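Local atomic coordinates of N-(5'-phosphoribosyl)anthranilate isomerase (Jonesia denitrificans, PDB entry 4WUI), a protein that probably catalyses the isomerisation of N-(5-phosphoribosyl)anthranilate to 1-(2-carboxyphenylamino)-1-deoxyribulose 5-phosphate, the third step of tryptophan synthesis from chorismate. Residues D91-A96 / V103-S108; T65-A70 / L82-Q87. All coordinates share one frame; numbering follows the deposited sequence.

Contacts 1 and 2 are two consecutive helix-to-strand packings in the wall of a closed, parallel eight-stranded (beta-alpha)8 barrel, the TIM-barrel fold, with centres about 8 Å apart. Contact 2 comes first along the chain, setting the start of helix 67-77 against strand 81-84; contact 1 follows and packs helix 90-99 on strand 103-108. The two strands are neighbours in the sheet, joined by probable backbone hydrogen bonds from Trp104 N to Leu82 O and from Ala106 N to Leu84 O, both 2.9 Å. The helices also meet, since Ile67 touches Asp92, Tyr95 and Ala96. The two contacts are thus successive units of one barrel wall, with both the strands and the outer helices joined directly.

Contact 1: residues D91-A96 / V103-S108; sequences DDVAYA and VWRATS
Val103 meets the helix segment 91-96 through both of its methyl groups, each directed at a different residue. Its CB is only the branch point, more than 4.5 Å from the helix. From there CG1, anti to the backbone N (chi1 175°), reaches toward Val93, ending 4.2 Å from Val93 O and 4.5 Å from Val93 CG1. CG2, anti to the carbonyl carbon, goes to Ala96 instead: it lies 3.7 Å from Ala96 O and 4.1 Å from Ala96 CB. One valine thus spans two residues a turn apart, more closely at Ala96 than at Val93. The second point of contact is two residues further along the strand, where Val93 CG2 rests 4.1 Å from Arg105 CD. The two side chains cross at about a right angle, and the atom touched, CD, belongs to the aliphatic part of the arginine, whose chain bends at chi3 (66°). Beyond the bend the guanidinium group is held outside the contact, NH2 in a salt bridge with Glu122 and NH1 hydrogen-bonded to Asn114 O. No hydrogen bond links the segments, and all four touching residues are buried. The axes of the short segments run 8.9 Å apart at 166°, nearly antiparallel, as expected when a helix returns alongside the next strand of a beta-alpha-beta unit. Leu84 of strand 81-84 touches both Val93 and Val103, helix 67-77 lies beside helix 90-99 with its Leu71 touching Tyr95, and strand 124-128 borders strand 103-108 through backbone bonds of Arg105 to Leu124 and Leu126.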
loop_
_atom_site.group_PDB
_atom_site.type_symbol
_atom_site.label_atom_id
_atom_site.label_comp_id
_atom_site.label_asym_id
_atom_site.label_seq_id
_atom_site.Cartn_x
_atom_site.Cartn_y
_atom_site.Cartn_z
ATOM N N ASP A 91 1.891 -10.095 17.815
ATOM C CA ASP A 91 3.211 -10.157 18.423
ATOM C C ASP A 91 4.292 -9.884 17.379
ATOM O O ASP A 91 5.278 -9.218 17.681
ATOM C CB ASP A 91 3.477 -11.521 19.068
ATOM C CG ASP A 91 2.685 -11.775 20.325
ATOM O OD1 ASP A 91 1.872 -10.918 20.732
ATOM O OD2 ASP A 91 2.922 -12.857 20.916
ATOM N N ASP A 92 4.128 -10.424 16.170
ATOM C CA ASP A 92 5.127 -10.207 15.132
ATOM C C ASP A 92 5.195 -8.739 14.714
ATOM O O ASP A 92 6.284 -8.223 14.436
ATOM C CB ASP A 92 4.804 -11.058 13.893
ATOM C CG ASP A 92 5.218 -12.510 14.020
ATOM O OD1 ASP A 92 5.809 -12.895 15.048
ATOM O OD2 ASP A 92 4.949 -13.240 13.050
ATOM N N VAL A 93 4.050 -8.063 14.673
ATOM C CA VAL A 93 4.040 -6.653 14.324
ATOM C C VAL A 93 4.904 -5.879 15.325
ATOM O O VAL A 93 5.754 -5.063 14.934
ATOM C CB VAL A 93 2.624 -6.078 14.261
ATOM C CG1 VAL A 93 2.652 -4.570 14.052
ATOM C CG2 VAL A 93 1.798 -6.778 13.190
ATOM N N ALA A 94 4.723 -6.139 16.624
ATOM C CA ALA A 94 5.458 -5.404 17.645
ATOM C C ALA A 94 6.932 -5.810 17.691
ATOM O O ALA A 94 7.792 -4.979 17.977
ATOM C CB ALA A 94 4.796 -5.594 18.990
ATOM N N TYR A 95 7.217 -7.077 17.428
ATOM C CA TYR A 95 8.596 -7.548 17.341
ATOM C C TYR A 95 9.319 -6.745 16.273
ATOM O O TYR A 95 10.436 -6.243 16.476
ATOM C CB TYR A 95 8.588 -9.046 16.996
ATOM C CG TYR A 95 9.954 -9.668 16.842
ATOM C CD1 TYR A 95 10.612 -10.242 17.920
ATOM C CD2 TYR A 95 10.574 -9.721 15.609
ATOM C CE1 TYR A 95 11.855 -10.823 17.791
ATOM C CE2 TYR A 95 11.823 -10.302 15.466
ATOM C CZ TYR A 95 12.459 -10.851 16.546
ATOM O OH TYR A 95 13.701 -11.420 16.356
ATOM N N ALA A 96 8.680 -6.601 15.110
ATOM C CA ALA A 96 9.248 -5.810 14.029
ATOM C C ALA A 96 9.349 -4.328 14.370
ATOM O O ALA A 96 10.352 -3.691 14.090
ATOM C CB ALA A 96 8.444 -6.025 12.754
ATOM N N VAL A 103 7.188 0.465 10.470
ATOM C CA VAL A 103 6.436 -0.773 10.258
ATOM C C VAL A 103 4.977 -0.444 10.034
ATOM O O VAL A 103 4.387 0.335 10.793
ATOM C CB VAL A 103 6.630 -1.762 11.421
ATOM C CG1 VAL A 103 5.750 -2.994 11.258
ATOM C CG2 VAL A 103 8.118 -2.133 11.551
ATOM N N TRP A 104 4.399 -1.012 8.983
ATOM C CA TRP A 104 2.984 -0.860 8.662
ATOM C C TRP A 104 2.286 -2.198 8.890
ATOM O O TRP A 104 2.808 -3.243 8.532
ATOM C CB TRP A 104 2.780 -0.376 7.239
ATOM C CG TRP A 104 3.299 0.991 6.949
ATOM C CD1 TRP A 104 3.885 1.865 7.798
ATOM C CD2 TRP A 104 3.213 1.652 5.697
ATOM N NE1 TRP A 104 4.197 3.024 7.155
ATOM C CE2 TRP A 104 3.783 2.930 5.857
ATOM C CE3 TRP A 104 2.736 1.268 4.447
ATOM C CZ2 TRP A 104 3.911 3.825 4.796
ATOM C CZ3 TRP A 104 2.847 2.173 3.410
ATOM C CH2 TRP A 104 3.440 3.417 3.578
ATOM N N ARG A 105 1.111 -2.121 9.503
ATOM C CA ARG A 105 0.235 -3.236 9.806
ATOM C C ARG A 105 -0.882 -3.215 8.733
ATOM O O ARG A 105 -1.595 -2.256 8.604
ATOM C CB ARG A 105 -0.312 -3.112 11.288
ATOM C CG ARG A 105 -1.284 -4.203 11.716
ATOM C CD ARG A 105 -1.514 -4.278 13.198
ATOM N NE ARG A 105 -2.177 -3.118 13.768
ATOM C CZ ARG A 105 -3.475 -3.008 14.024
ATOM N NH1 ARG A 105 -4.329 -3.935 13.668
ATOM N NH2 ARG A 105 -3.916 -1.896 14.570
ATOM N N ALA A 106 -1.007 -4.227 7.898
ATOM C CA ALA A 106 -2.120 -4.353 6.986
ATOM C C ALA A 106 -3.155 -5.340 7.538
ATOM O O ALA A 106 -2.797 -6.331 8.182
ATOM C CB ALA A 106 -1.643 -4.807 5.589
ATOM N N THR A 107 -4.440 -5.059 7.296
ATOM C CA THR A 107 -5.523 -5.939 7.699
ATOM C C THR A 107 -6.723 -5.728 6.805
ATOM O O THR A 107 -6.733 -4.882 5.925
ATOM C CB THR A 107 -5.938 -5.690 9.158
ATOM O OG1 THR A 107 -6.824 -6.730 9.600
ATOM C CG2 THR A 107 -6.581 -4.325 9.349
ATOM N N SER A 108 -7.763 -6.501 7.021
ATOM C CA SER A 108 -8.938 -6.294 6.206
ATOM C C SER A 108 -10.136 -6.253 7.078
ATOM O O SER A 108 -10.114 -6.740 8.184
ATOM C CB SER A 108 -9.060 -7.396 5.205
ATOM O OG SER A 108 -9.233 -8.577 5.925
#

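Contact 2: residues T65-A70 / L82-Q87; sequences TPIADA and LQLHGQ
Ile67 and Leu84 cross at about a right angle, the end of the isoleucine meeting the forked end of the leucine. Ile67 CD1 lies 3.7 Å from Leu84 CD2 and 4.0 Å from Leu84 CD1, so one methyl sits against both branches. The isoleucine reaches this far because CG1 extends anti to the backbone N (chi1 -166°) and chi2 of 63° then turns CD1 to the leucine. The second pair, one helical turn on, is looser: Leu82 CD1 approaches Ala70, 4.2 Å from Ala70 O and 4.4 Å from Ala70 CB. No hydrogen bond crosses between the segments; the contact is van der Waals packing of aliphatic groups, with Ala70 O as the one polar atom approached. Pro66 occupies the N-cap position just before the helix, and Pro66 O accepts the bond from Ala70 N at 2.9 Å. Past the strand, His85 ND1 donates to Gln87 OE1 over 2.6 Å, with an N-H...O angle of 154°; the acceptor lies almost in the imidazole plane, at the ring edge, while the donor is tilted out of the amide's carbonyl plane, so the bond restrains both side chains. Val62 of the preceding strand touches both Leu82 and Leu84. The arrangement is that of a beta-alpha-beta crossover, strand 57-62, helix 67-77 and strand 81-84, in which the helix covers the outer face of the TIM-barrel sheet.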
loop_
_atom_site.group_PDB
_atom_site.type_symbol
_atom_site.label_atom_id
_atom_site.label_comp_id
_atom_site.label_asym_id
_atom_site.label_seq_id
_atom_site.Cartn_x
_atom_site.Cartn_y
_atom_site.Cartn_z
ATOM N N THR A 65 6.771 -14.569 5.001
ATOM C CA THR A 65 8.183 -14.612 5.364
ATOM C C THR A 65 8.302 -14.568 6.897
ATOM O O THR A 65 7.768 -13.672 7.524
ATOM C CB THR A 65 8.921 -13.426 4.732
ATOM O OG1 THR A 65 8.760 -13.437 3.303
ATOM C CG2 THR A 65 10.388 -13.418 5.100
ATOM N N PRO A 66 9.019 -15.518 7.525
ATOM C CA PRO A 66 9.211 -15.441 8.982
ATOM C C PRO A 66 9.699 -14.055 9.375
ATOM O O PRO A 66 10.555 -13.488 8.698
ATOM C CB PRO A 66 10.275 -16.500 9.254
ATOM C CG PRO A 66 10.069 -17.516 8.148
ATOM C CD PRO A 66 9.670 -16.710 6.940
ATOM N N ILE A 67 9.170 -13.508 10.466
ATOM C CA ILE A 67 9.389 -12.108 10.757
ATOM C C ILE A 67 10.854 -11.726 10.897
ATOM O O ILE A 67 11.238 -10.655 10.443
ATOM C CB ILE A 67 8.528 -11.649 11.984
ATOM C CG1 ILE A 67 8.481 -10.119 12.101
ATOM C CG2 ILE A 67 9.003 -12.283 13.273
ATOM C CD1 ILE A 67 7.812 -9.441 10.928
ATOM N N ALA A 68 11.697 -12.574 11.480
ATOM C CA ALA A 68 13.105 -12.223 11.571
ATOM C C ALA A 68 13.753 -12.114 10.173
ATOM O O ALA A 68 14.615 -11.257 9.939
ATOM C CB ALA A 68 13.851 -13.228 12.444
ATOM N N ASP A 69 13.356 -12.995 9.263
ATOM C CA ASP A 69 13.833 -12.940 7.891
ATOM C C ASP A 69 13.312 -11.703 7.161
ATOM O O ASP A 69 14.033 -11.121 6.349
ATOM C CB ASP A 69 13.404 -14.187 7.114
ATOM C CG ASP A 69 14.126 -15.446 7.526
ATOM O OD1 ASP A 69 15.075 -15.397 8.340
ATOM O OD2 ASP A 69 13.782 -16.494 6.929
ATOM N N ALA A 70 12.074 -11.323 7.443
ATOM C CA ALA A 70 11.511 -10.137 6.835
ATOM C C ALA A 70 12.267 -8.895 7.259
ATOM O O ALA A 70 12.531 -7.995 6.454
ATOM C CB ALA A 70 10.036 -10.015 7.160
ATOM N N LEU A 82 8.726 -1.418 6.266
ATOM C CA LEU A 82 8.323 -2.824 6.228
ATOM C C LEU A 82 6.825 -2.924 6.440
ATOM O O LEU A 82 6.331 -2.534 7.505
ATOM C CB LEU A 82 9.080 -3.601 7.306
ATOM C CG LEU A 82 8.694 -5.072 7.470
ATOM C CD1 LEU A 82 8.932 -5.875 6.202
ATOM C CD2 LEU A 82 9.468 -5.695 8.623
ATOM N N GLN A 83 6.084 -3.425 5.439
ATOM C CA GLN A 83 4.651 -3.601 5.505
ATOM C C GLN A 83 4.320 -5.089 5.663
ATOM O O GLN A 83 4.716 -5.910 4.825
ATOM C CB GLN A 83 3.951 -3.040 4.250
ATOM C CG GLN A 83 2.468 -3.253 4.234
ATOM C CD GLN A 83 1.810 -2.786 2.962
ATOM O OE1 GLN A 83 2.124 -1.714 2.447
ATOM N NE2 GLN A 83 0.889 -3.583 2.441
ATOM N N LEU A 84 3.585 -5.419 6.725
ATOM C CA LEU A 84 3.235 -6.778 7.081
ATOM C C LEU A 84 1.780 -7.038 6.724
ATOM O O LEU A 84 0.871 -6.342 7.181
ATOM C CB LEU A 84 3.418 -6.966 8.592
ATOM C CG LEU A 84 4.811 -6.681 9.108
ATOM C CD1 LEU A 84 4.849 -6.776 10.629
ATOM C CD2 LEU A 84 5.836 -7.574 8.462
ATOM N N HIS A 85 1.549 -8.075 5.929
ATOM C CA HIS A 85 0.188 -8.453 5.609
ATOM C C HIS A 85 -0.530 -9.055 6.828
ATOM O O HIS A 85 0.060 -9.286 7.893
ATOM C CB HIS A 85 0.209 -9.438 4.470
ATOM C CG HIS A 85 -1.031 -9.442 3.635
ATOM N ND1 HIS A 85 -1.842 -10.553 3.496
ATOM C CD2 HIS A 85 -1.567 -8.485 2.837
ATOM C CE1 HIS A 85 -2.832 -10.276 2.663
ATOM N NE2 HIS A 85 -2.691 -9.024 2.253
ATOM N N GLY A 86 -1.817 -9.323 6.676
ATOM C CA GLY A 86 -2.654 -9.688 7.803
ATOM C C GLY A 86 -2.395 -11.055 8.422
ATOM O O GLY A 86 -2.884 -11.321 9.532
ATOM N N GLN A 87 -1.612 -11.899 7.759
ATOM C CA GLN A 87 -1.236 -13.186 8.334
ATOM C C GLN A 87 -0.387 -13.034 9.577
ATOM O O GLN A 87 -0.341 -13.933 10.390
ATOM C CB GLN A 87 -0.466 -14.097 7.320
ATOM C CG GLN A 87 -1.227 -14.596 6.106
ATOM C CD GLN A 87 -1.038 -13.693 4.915
ATOM O OE1 GLN A 87 -0.981 -12.463 5.059
ATOM N NE2 GLN A 87 -0.930 -14.288 3.724
#